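Local coordinates for protein HTPA Reductase (Selaginella moellendorffii, PDB 5U5N) that probably reduces 4-hydroxy-tetrahydrodipicolinate to tetrahydrodipicolinate with NADH or NADPH, in the diaminopimelate route to lysine, at residues V32-T37 / V65-T70; M205-P208 / G214-F217. One frame throughout, in Å; residues are numbered along the deposited sequence.

Interaction 1: V32-T37 / V65-T70; sequences VPLSLT and VKEVIT. With NAD (nicotinamide-adenine-dinucleotide), chain C.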
ATOM      1  N   VAL A  32      28.557  22.439  -5.738  1.00 30.62           N
ATOM      2  CA  VAL A  32      29.141  23.696  -6.204  1.00 31.50           C
ATOM      3  C   VAL A  32      29.498  24.491  -4.940  1.00 31.41           C
ATOM      4  O   VAL A  32      28.655  24.640  -4.069  1.00 30.01           O
ATOM      5  CB  VAL A  32      28.129  24.442  -7.098  1.00 31.26           C
ATOM      6  CG1 VAL A  32      28.624  25.839  -7.423  1.00 32.99           C
ATOM      7  CG2 VAL A  32      27.893  23.670  -8.382  1.00 31.49           C
ATOM      8  N   PRO A  33      30.762  24.977  -4.801  1.00 33.30           N
ATOM      9  CA  PRO A  33      31.139  25.619  -3.546  1.00 33.74           C
ATOM     10  C   PRO A  33      30.725  27.102  -3.471  1.00 34.04           C
ATOM     11  O   PRO A  33      31.489  27.950  -2.970  1.00 35.55           O
ATOM     12  CB  PRO A  33      32.652  25.461  -3.551  1.00 36.45           C
ATOM     13  CG  PRO A  33      32.997  25.651  -4.979  1.00 37.68           C
ATOM     14  CD  PRO A  33      31.894  24.976  -5.749  1.00 35.43           C
ATOM     15  N   LEU A  34      29.516  27.400  -3.942  1.00 32.65           N
ATOM     16  CA  LEU A  34      28.856  28.697  -3.767  1.00 33.04           C
ATOM     17  C   LEU A  34      27.420  28.473  -3.382  1.00 31.05           C
ATOM     18  O   LEU A  34      26.806  27.537  -3.839  1.00 30.15           O
ATOM     19  CB  LEU A  34      28.922  29.516  -5.050  1.00 34.74           C
ATOM     20  CG  LEU A  34      30.309  30.033  -5.405  1.00 37.50           C
ATOM     21  CD1 LEU A  34      30.463  30.237  -6.881  1.00 39.37           C
ATOM     22  CD2 LEU A  34      30.574  31.328  -4.698  1.00 39.34           C
ATOM     23  N   SER A  35      26.910  29.314  -2.502  1.00 31.21           N
ATOM     24  CA  SER A  35      25.537  29.275  -2.053  1.00 30.25           C
ATOM     25  C   SER A  35      25.036  30.703  -1.850  1.00 31.44           C
ATOM     26  O   SER A  35      25.832  31.652  -1.732  1.00 32.85           O
ATOM     27  CB  SER A  35      25.453  28.477  -0.750  1.00 29.84           C
ATOM     28  OG  SER A  35      24.095  28.237  -0.371  1.00 29.11           O
ATOM     29  N   LEU A  36      23.719  30.858  -1.855  1.00 30.98           N
ATOM     30  CA  LEU A  36      23.064  32.145  -1.649  1.00 32.17           C
ATOM     31  C   LEU A  36      22.279  32.028  -0.364  1.00 31.87           C
ATOM     32  O   LEU A  36      21.580  31.013  -0.139  1.00 30.83           O
ATOM     33  CB  LEU A  36      22.170  32.470  -2.838  1.00 33.01           C
ATOM     34  CG  LEU A  36      22.963  32.851  -4.082  1.00 34.10           C
ATOM     35  CD1 LEU A  36      22.116  32.842  -5.325  1.00 35.01           C
ATOM     36  CD2 LEU A  36      23.572  34.247  -3.927  1.00 36.51           C
ATOM     37  N   THR A  37      22.442  33.010   0.513  1.00 32.66           N
ATOM     38  CA  THR A  37      21.748  33.039   1.794  1.00 32.85           C
ATOM     39  C   THR A  37      20.793  34.220   1.748  1.00 34.87           C
ATOM     40  O   THR A  37      20.774  34.972   0.759  1.00 35.84           O
ATOM     41  CB  THR A  37      22.720  33.037   3.012  1.00 32.99           C
ATOM     42  OG1 THR A  37      21.976  32.868   4.222  1.00 33.24           O
ATOM     43  CG2 THR A  37      23.569  34.317   3.099  1.00 34.78           C
ATOM     44  N   VAL A  65      25.919  33.767  -9.797  1.00 45.33           N
ATOM     45  CA  VAL A  65      25.424  32.808 -10.794  1.00 45.16           C
ATOM     46  C   VAL A  65      26.297  32.793 -12.064  1.00 47.45           C
ATOM     47  O   VAL A  65      26.472  31.735 -12.658  1.00 46.53           O
ATOM     48  CB  VAL A  65      23.901  33.014 -11.086  1.00 45.47           C
ATOM     49  CG1 VAL A  65      23.455  32.309 -12.346  1.00 45.80           C
ATOM     50  CG2 VAL A  65      23.084  32.501  -9.925  1.00 43.36           C
ATOM     51  N   LYS A  66      26.849  33.940 -12.454  1.00 51.05           N
ATOM     52  CA  LYS A  66      27.824  34.003 -13.544  1.00 54.27           C
ATOM     53  C   LYS A  66      29.070  33.177 -13.224  1.00 53.44           C
ATOM     54  O   LYS A  66      29.682  32.577 -14.103  1.00 54.33           O
ATOM     55  CB  LYS A  66      28.267  35.461 -13.809  1.00 58.97           C
ATOM     56  CG  LYS A  66      29.191  35.646 -15.020  1.00 63.04           C
ATOM     57  CD  LYS A  66      28.607  35.157 -16.344  1.00 64.25           C
ATOM     58  CE  LYS A  66      27.234  35.759 -16.668  1.00 65.23           C
ATOM     59  NZ  LYS A  66      26.820  35.446 -18.053  1.00 67.06           N
ATOM     60  N   GLU A  67      29.462  33.208 -11.962  1.00 52.27           N
ATOM     61  CA  GLU A  67      30.610  32.458 -11.494  1.00 52.16           C
ATOM     62  C   GLU A  67      30.299  30.959 -11.481  1.00 48.67           C
ATOM     63  O   GLU A  67      31.119  30.152 -11.932  1.00 49.28           O
ATOM     64  CB  GLU A  67      30.997  32.939 -10.096  1.00 52.93           C
ATOM     65  CG  GLU A  67      32.408  32.532  -9.706  1.00 55.39           C
ATOM     66  CD  GLU A  67      32.790  32.943  -8.289  1.00 56.38           C
ATOM     67  OE1 GLU A  67      33.501  32.119  -7.645  1.00 57.10           O
ATOM     68  OE2 GLU A  67      32.409  34.066  -7.821  1.00 57.56           O
ATOM     69  N   VAL A  68      29.115  30.596 -10.987  1.00 45.11           N
ATOM     70  CA  VAL A  68      28.701  29.178 -10.978  1.00 42.68           C
ATOM     71  C   VAL A  68      28.568  28.666 -12.396  1.00 43.28           C
ATOM     72  O   VAL A  68      29.091  27.614 -12.714  1.00 43.25           O
ATOM     73  CB  VAL A  68      27.378  28.949 -10.221  1.00 40.56           C
ATOM     74  CG1 VAL A  68      26.877  27.538 -10.403  1.00 39.53           C
ATOM     75  CG2 VAL A  68      27.536  29.224  -8.743  1.00 39.71           C
ATOM     76  N   ILE A  69      27.869  29.409 -13.244  1.00 44.22           N
ATOM     77  CA  ILE A  69      27.652  28.995 -14.618  1.00 45.48           C
ATOM     78  C   ILE A  69      28.956  28.827 -15.423  1.00 48.00           C
ATOM     79  O   ILE A  69      29.057  27.879 -16.186  1.00 48.39           O
ATOM     80  CB  ILE A  69      26.595  29.886 -15.314  1.00 46.93           C
ATOM     81  CG1 ILE A  69      25.185  29.435 -14.929  1.00 45.38           C
ATOM     82  CG2 ILE A  69      26.714  29.879 -16.824  1.00 49.63           C
ATOM     83  CD1 ILE A  69      24.677  28.178 -15.651  1.00 45.37           C
ATOM     84  N   THR A  70      29.955  29.701 -15.270  1.00 49.90           N
ATOM     85  CA  THR A  70      31.201  29.527 -16.050  1.00 52.94           C
ATOM     86  C   THR A  70      32.025  28.273 -15.603  1.00 52.25           C
ATOM     87  O   THR A  70      32.634  27.622 -16.451  1.00 54.50           O
ATOM     88  CB  THR A  70      32.062  30.824 -16.200  1.00 56.40           C
ATOM     89  OG1 THR A  70      32.466  31.296 -14.922  1.00 55.62           O
ATOM     90  CG2 THR A  70      31.272  31.949 -16.939  1.00 58.15           C
TER
HETATM   91  PA  NAD C 301      15.588  27.721   7.766  1.00 44.60           P
HETATM   92  O1A NAD C 301      14.877  28.920   8.368  1.00 44.77           O
HETATM   93  O2A NAD C 301      16.443  26.800   8.613  1.00 40.86           O
HETATM   94  O5B NAD C 301      16.504  28.183   6.547  1.00 41.02           O
HETATM   95  C5B NAD C 301      15.995  28.863   5.416  1.00 41.15           C
HETATM   96  C4B NAD C 301      17.145  29.712   4.891  1.00 41.15           C
HETATM   97  O4B NAD C 301      16.795  30.377   3.678  1.00 42.11           O
HETATM   98  C3B NAD C 301      17.598  30.787   5.880  1.00 40.79           C
HETATM   99  O3B NAD C 301      18.884  30.425   6.416  1.00 40.57           O
HETATM  100  C2B NAD C 301      17.574  32.098   5.078  1.00 42.59           C
HETATM  101  O2B NAD C 301      18.676  32.971   5.415  1.00 41.54           O
HETATM  102  C1B NAD C 301      17.537  31.599   3.619  1.00 41.91           C
HETATM  103  N9A NAD C 301      16.956  32.490   2.579  1.00 41.78           N
HETATM  104  C8A NAD C 301      15.892  33.311   2.703  1.00 40.14           C
HETATM  105  N7A NAD C 301      15.653  33.961   1.541  1.00 40.53           N
HETATM  106  C5A NAD C 301      16.565  33.551   0.641  1.00 40.96           C
HETATM  107  C6A NAD C 301      16.885  33.854  -0.771  1.00 42.27           C
HETATM  108  N6A NAD C 301      16.148  34.740  -1.474  1.00 44.12           N
HETATM  109  N1A NAD C 301      17.925  33.215  -1.351  1.00 42.63           N
HETATM  110  C2A NAD C 301      18.685  32.330  -0.671  1.00 43.29           C
HETATM  111  N3A NAD C 301      18.453  32.015   0.627  1.00 43.22           N
HETATM  112  C4A NAD C 301      17.424  32.578   1.324  1.00 40.80           C
HETATM  113  O3  NAD C 301      14.459  26.885   6.965  1.00 47.65           O
HETATM  114  PN  NAD C 301      14.467  25.270   6.813  1.00 43.41           P
HETATM  115  O1N NAD C 301      14.205  24.729   8.200  1.00 40.05           O
HETATM  116  O2N NAD C 301      15.710  24.840   6.057  1.00 44.19           O
HETATM  117  O5D NAD C 301      13.215  25.101   5.809  1.00 44.61           O
HETATM  118  C5D NAD C 301      13.259  25.728   4.531  1.00 45.44           C
HETATM  119  C4D NAD C 301      11.971  25.553   3.738  1.00 47.89           C
HETATM  120  O4D NAD C 301      11.872  24.194   3.299  1.00 49.38           O
HETATM  121  C3D NAD C 301      10.694  25.861   4.534  1.00 49.06           C
HETATM  122  O3D NAD C 301       9.742  26.587   3.737  1.00 47.66           O
HETATM  123  C2D NAD C 301      10.152  24.490   4.889  1.00 49.16           C
HETATM  124  O2D NAD C 301       8.728  24.446   4.994  1.00 49.61           O
HETATM  125  C1D NAD C 301      10.601  23.659   3.695  1.00 50.51           C
HETATM  126  N1N NAD C 301      10.646  22.197   3.909  1.00 51.16           N
HETATM  127  C2N NAD C 301      10.148  21.440   2.915  1.00 51.56           C
HETATM  128  C3N NAD C 301      10.138  20.050   2.975  1.00 53.06           C
HETATM  129  C7N NAD C 301       9.552  19.232   1.839  1.00 55.99           C
HETATM  130  O7N NAD C 301       9.111  18.123   2.090  1.00 55.17           O
HETATM  131  N7N NAD C 301       9.496  19.696   0.580  1.00 53.89           N
HETATM  132  C4N NAD C 301      10.664  19.446   4.118  1.00 51.30           C
HETATM  133  C5N NAD C 301      11.178  20.233   5.147  1.00 51.09           C
HETATM  134  C6N NAD C 301      11.159  21.621   5.021  1.00 49.72           C
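V68, on helix 61-71, touches V32, just before strand 34-37, and L34, the first residue of that strand, with its methyls. This is where the contact is tight. CG2 of V68 is the shared point: it meets L34 CD1 at 3.6 Å and V32 CG1 at 3.8 Å. The other methyl of V68, CG1, also reaches V32 CG1, so this one methyl of V32 rests against both branches of the helix valine. V32 can offer it because CG1 stands anti to the backbone N (chi1 171°). L34 and V68 run past each other in opposite directions, and M8 of the neighbouring strand 7-10 packs on V68 as well.

On the solvent side the contact thins to a single residue. E67 is exposed, and its extended chain crosses that of L34 at about a right angle. Its OE1 comes to 3.7 Å from L34 CD1, a brush of carboxylate against methyl, while OE2 forms a salt bridge with R56 NH1 of strand 51-57.

Further along the strand L36 still packs on R61 and V64 of the helix, while L36 O lies 3.2 Å from C2A of the NAD adenine. T37 C is 3.4 Å from N3A of the same NAD. T37 OG1 hydrogen-bonds to D11 OD2, which itself grips the NAD. A strand covered by a helix, with the adenosine half of the dinucleotide at its C-terminal end, is characteristic of the second strand of a Rossmann-type NAD(P)-binding domain.

Interaction 2: M205-P208 / G214-F217; sequences MGVP and GHAF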
ATOM      1  N   MET A 205       3.556   6.676  20.749  1.00 50.16           N
ATOM      2  CA  MET A 205       3.885   6.722  19.323  1.00 47.58           C
ATOM      3  C   MET A 205       5.285   6.189  19.014  1.00 46.42           C
ATOM      4  O   MET A 205       5.576   5.904  17.872  1.00 44.21           O
ATOM      5  CB  MET A 205       3.722   8.145  18.772  1.00 47.78           C
ATOM      6  CG  MET A 205       2.326   8.721  18.948  1.00 48.75           C
ATOM      7  SD  MET A 205       1.066   7.848  18.003  1.00 47.30           S
ATOM      8  CE  MET A 205       1.390   8.476  16.363  1.00 44.92           C
ATOM      9  N   GLY A 206       6.137   6.042  20.014  1.00 48.08           N
ATOM     10  CA  GLY A 206       7.509   5.573  19.813  1.00 48.14           C
ATOM     11  C   GLY A 206       8.502   6.626  19.327  1.00 48.47           C
ATOM     12  O   GLY A 206       9.578   6.268  18.848  1.00 47.90           O
ATOM     13  N   VAL A 207       8.169   7.912  19.459  1.00 49.45           N
ATOM     14  CA  VAL A 207       9.034   8.966  18.954  1.00 49.85           C
ATOM     15  C   VAL A 207      10.264   9.021  19.850  1.00 52.60           C
ATOM     16  O   VAL A 207      10.098   9.074  21.068  1.00 55.11           O
ATOM     17  CB  VAL A 207       8.337  10.341  18.929  1.00 50.40           C
ATOM     18  CG1 VAL A 207       9.322  11.458  18.496  1.00 50.77           C
ATOM     19  CG2 VAL A 207       7.131  10.324  17.998  1.00 48.24           C
ATOM     20  N   PRO A 208      11.489   8.954  19.272  1.00 52.64           N
ATOM     21  CA  PRO A 208      12.690   9.079  20.118  1.00 55.68           C
ATOM     22  C   PRO A 208      12.833  10.462  20.731  1.00 58.48           C
ATOM     23  O   PRO A 208      12.459  11.456  20.088  1.00 57.81           O
ATOM     24  CB  PRO A 208      13.853   8.834  19.141  1.00 54.39           C
ATOM     25  CG  PRO A 208      13.253   8.067  18.024  1.00 51.34           C
ATOM     26  CD  PRO A 208      11.845   8.580  17.892  1.00 50.23           C
ATOM     27  N   GLY A 214      11.193  17.613  15.782  1.00 50.11           N
ATOM     28  CA  GLY A 214      11.248  17.380  14.338  1.00 46.77           C
ATOM     29  C   GLY A 214      10.881  15.934  13.992  1.00 44.38           C
ATOM     30  O   GLY A 214      11.739  15.051  13.920  1.00 43.75           O
ATOM     31  N   HIS A 215       9.585  15.675  13.832  1.00 43.09           N
ATOM     32  CA  HIS A 215       9.105  14.346  13.466  1.00 40.71           C
ATOM     33  C   HIS A 215       7.730  14.401  12.836  1.00 39.48           C
ATOM     34  O   HIS A 215       7.012  15.375  12.980  1.00 40.12           O
ATOM     35  CB  HIS A 215       9.126  13.403  14.686  1.00 41.79           C
ATOM     36  CG  HIS A 215       8.080  13.700  15.720  1.00 43.40           C
ATOM     37  ND1 HIS A 215       8.300  14.551  16.785  1.00 45.91           N
ATOM     38  CD2 HIS A 215       6.801  13.276  15.833  1.00 42.89           C
ATOM     39  CE1 HIS A 215       7.200  14.624  17.513  1.00 47.13           C
ATOM     40  NE2 HIS A 215       6.279  13.859  16.959  1.00 45.21           N
ATOM     41  N   ALA A 216       7.366  13.305  12.155  1.00 37.62           N
ATOM     42  CA  ALA A 216       6.034  13.137  11.575  1.00 36.58           C
ATOM     43  C   ALA A 216       5.629  11.652  11.563  1.00 35.51           C
ATOM     44  O   ALA A 216       6.017  10.865  10.668  1.00 34.22           O
ATOM     45  CB  ALA A 216       5.963  13.745  10.191  1.00 35.40           C
ATOM     46  N   PHE A 217       4.898  11.269  12.610  1.00 36.21           N
ATOM     47  CA  PHE A 217       4.470   9.893  12.837  1.00 35.54           C
ATOM     48  C   PHE A 217       2.986   9.853  12.576  1.00 35.39           C
ATOM     49  O   PHE A 217       2.229  10.668  13.146  1.00 36.73           O
ATOM     50  CB  PHE A 217       4.750   9.464  14.280  1.00 37.02           C
ATOM     51  CG  PHE A 217       6.197   9.038  14.553  1.00 37.20           C
ATOM     52  CD1 PHE A 217       7.301   9.731  13.999  1.00 36.93           C
ATOM     53  CD2 PHE A 217       6.466   7.989  15.437  1.00 37.90           C
ATOM     54  CE1 PHE A 217       8.603   9.345  14.287  1.00 37.37           C
ATOM     55  CE2 PHE A 217       7.761   7.608  15.718  1.00 38.40           C
ATOM     56  CZ  PHE A 217       8.832   8.284  15.144  1.00 38.20           C
TER
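This is a methyl-to-ring packing contact, with no hydrogen bond across it, in which the loop after helix 198-203 folds back over the start of strand 215-223. V207 sits at its middle and spreads its two methyls over two aromatic rings. V207 CG2 lies over the centre of the F217 ring, 3.6 Å from the centroid and 13° off the normal. V207 CG1 lies over the H215 face nearer its rim, 3.8 Å from the centroid. Both are CH-pi contacts. With CG1 anti to the backbone N (chi1 175°), that branch serves H215, whereas V207 CG2 lies between the two rings, centred on F217 but also touching H215 CD2 at 3.7 Å.

Both nitrogens of the H215 ring are hydrogen-bonded: ND1 to H211 O in the connecting loop, and NE2 to S161 OG on strand 155-162. That strand flanks 215-223 in the mixed four-stranded sheet of the C-terminal half of this DapB-family reductase, with strand 229-238 on the other flank; the loop therefore packs its hydrophobic side chains onto that sheet.

F217 buries the most surface in the contact. M205 O comes to the ring edge, in its plane, 3.3 Å from F217 CD2, and M205 CE, curled back by bends at chi2 and chi3, reaches F217 CB at 4.1 Å. P208 CD approaches F217 CZ obliquely at 4.1 Å. With an alanine here in place of F217, V207 CG2 would probably lose its ring face and a gap would open beneath the loop from M205 to P208. G206 makes the bend that takes the chain out of the helix, with a positive phi of 80° that suits glycine.

From the N terminus, the chain first closes interaction 1: after residues 32-37 it runs through strands 44-48 and 51-57 and into helix 61-71, which returns to the strand it left. The chain then lays down strands 76-79, 100-102 and 123-125 of the nucleotide-binding sheet before passing into the C-terminal half. There interaction 2 closes a much shorter loop, only five residues between its segments, joining the loop after helix 198-203 to the start of strand 215-223. The two loops are in series, neither crossing nor enclosing one another. The centres of interaction 1 and interaction 2 are about 37 Å apart, on opposite sides of the chain's centre.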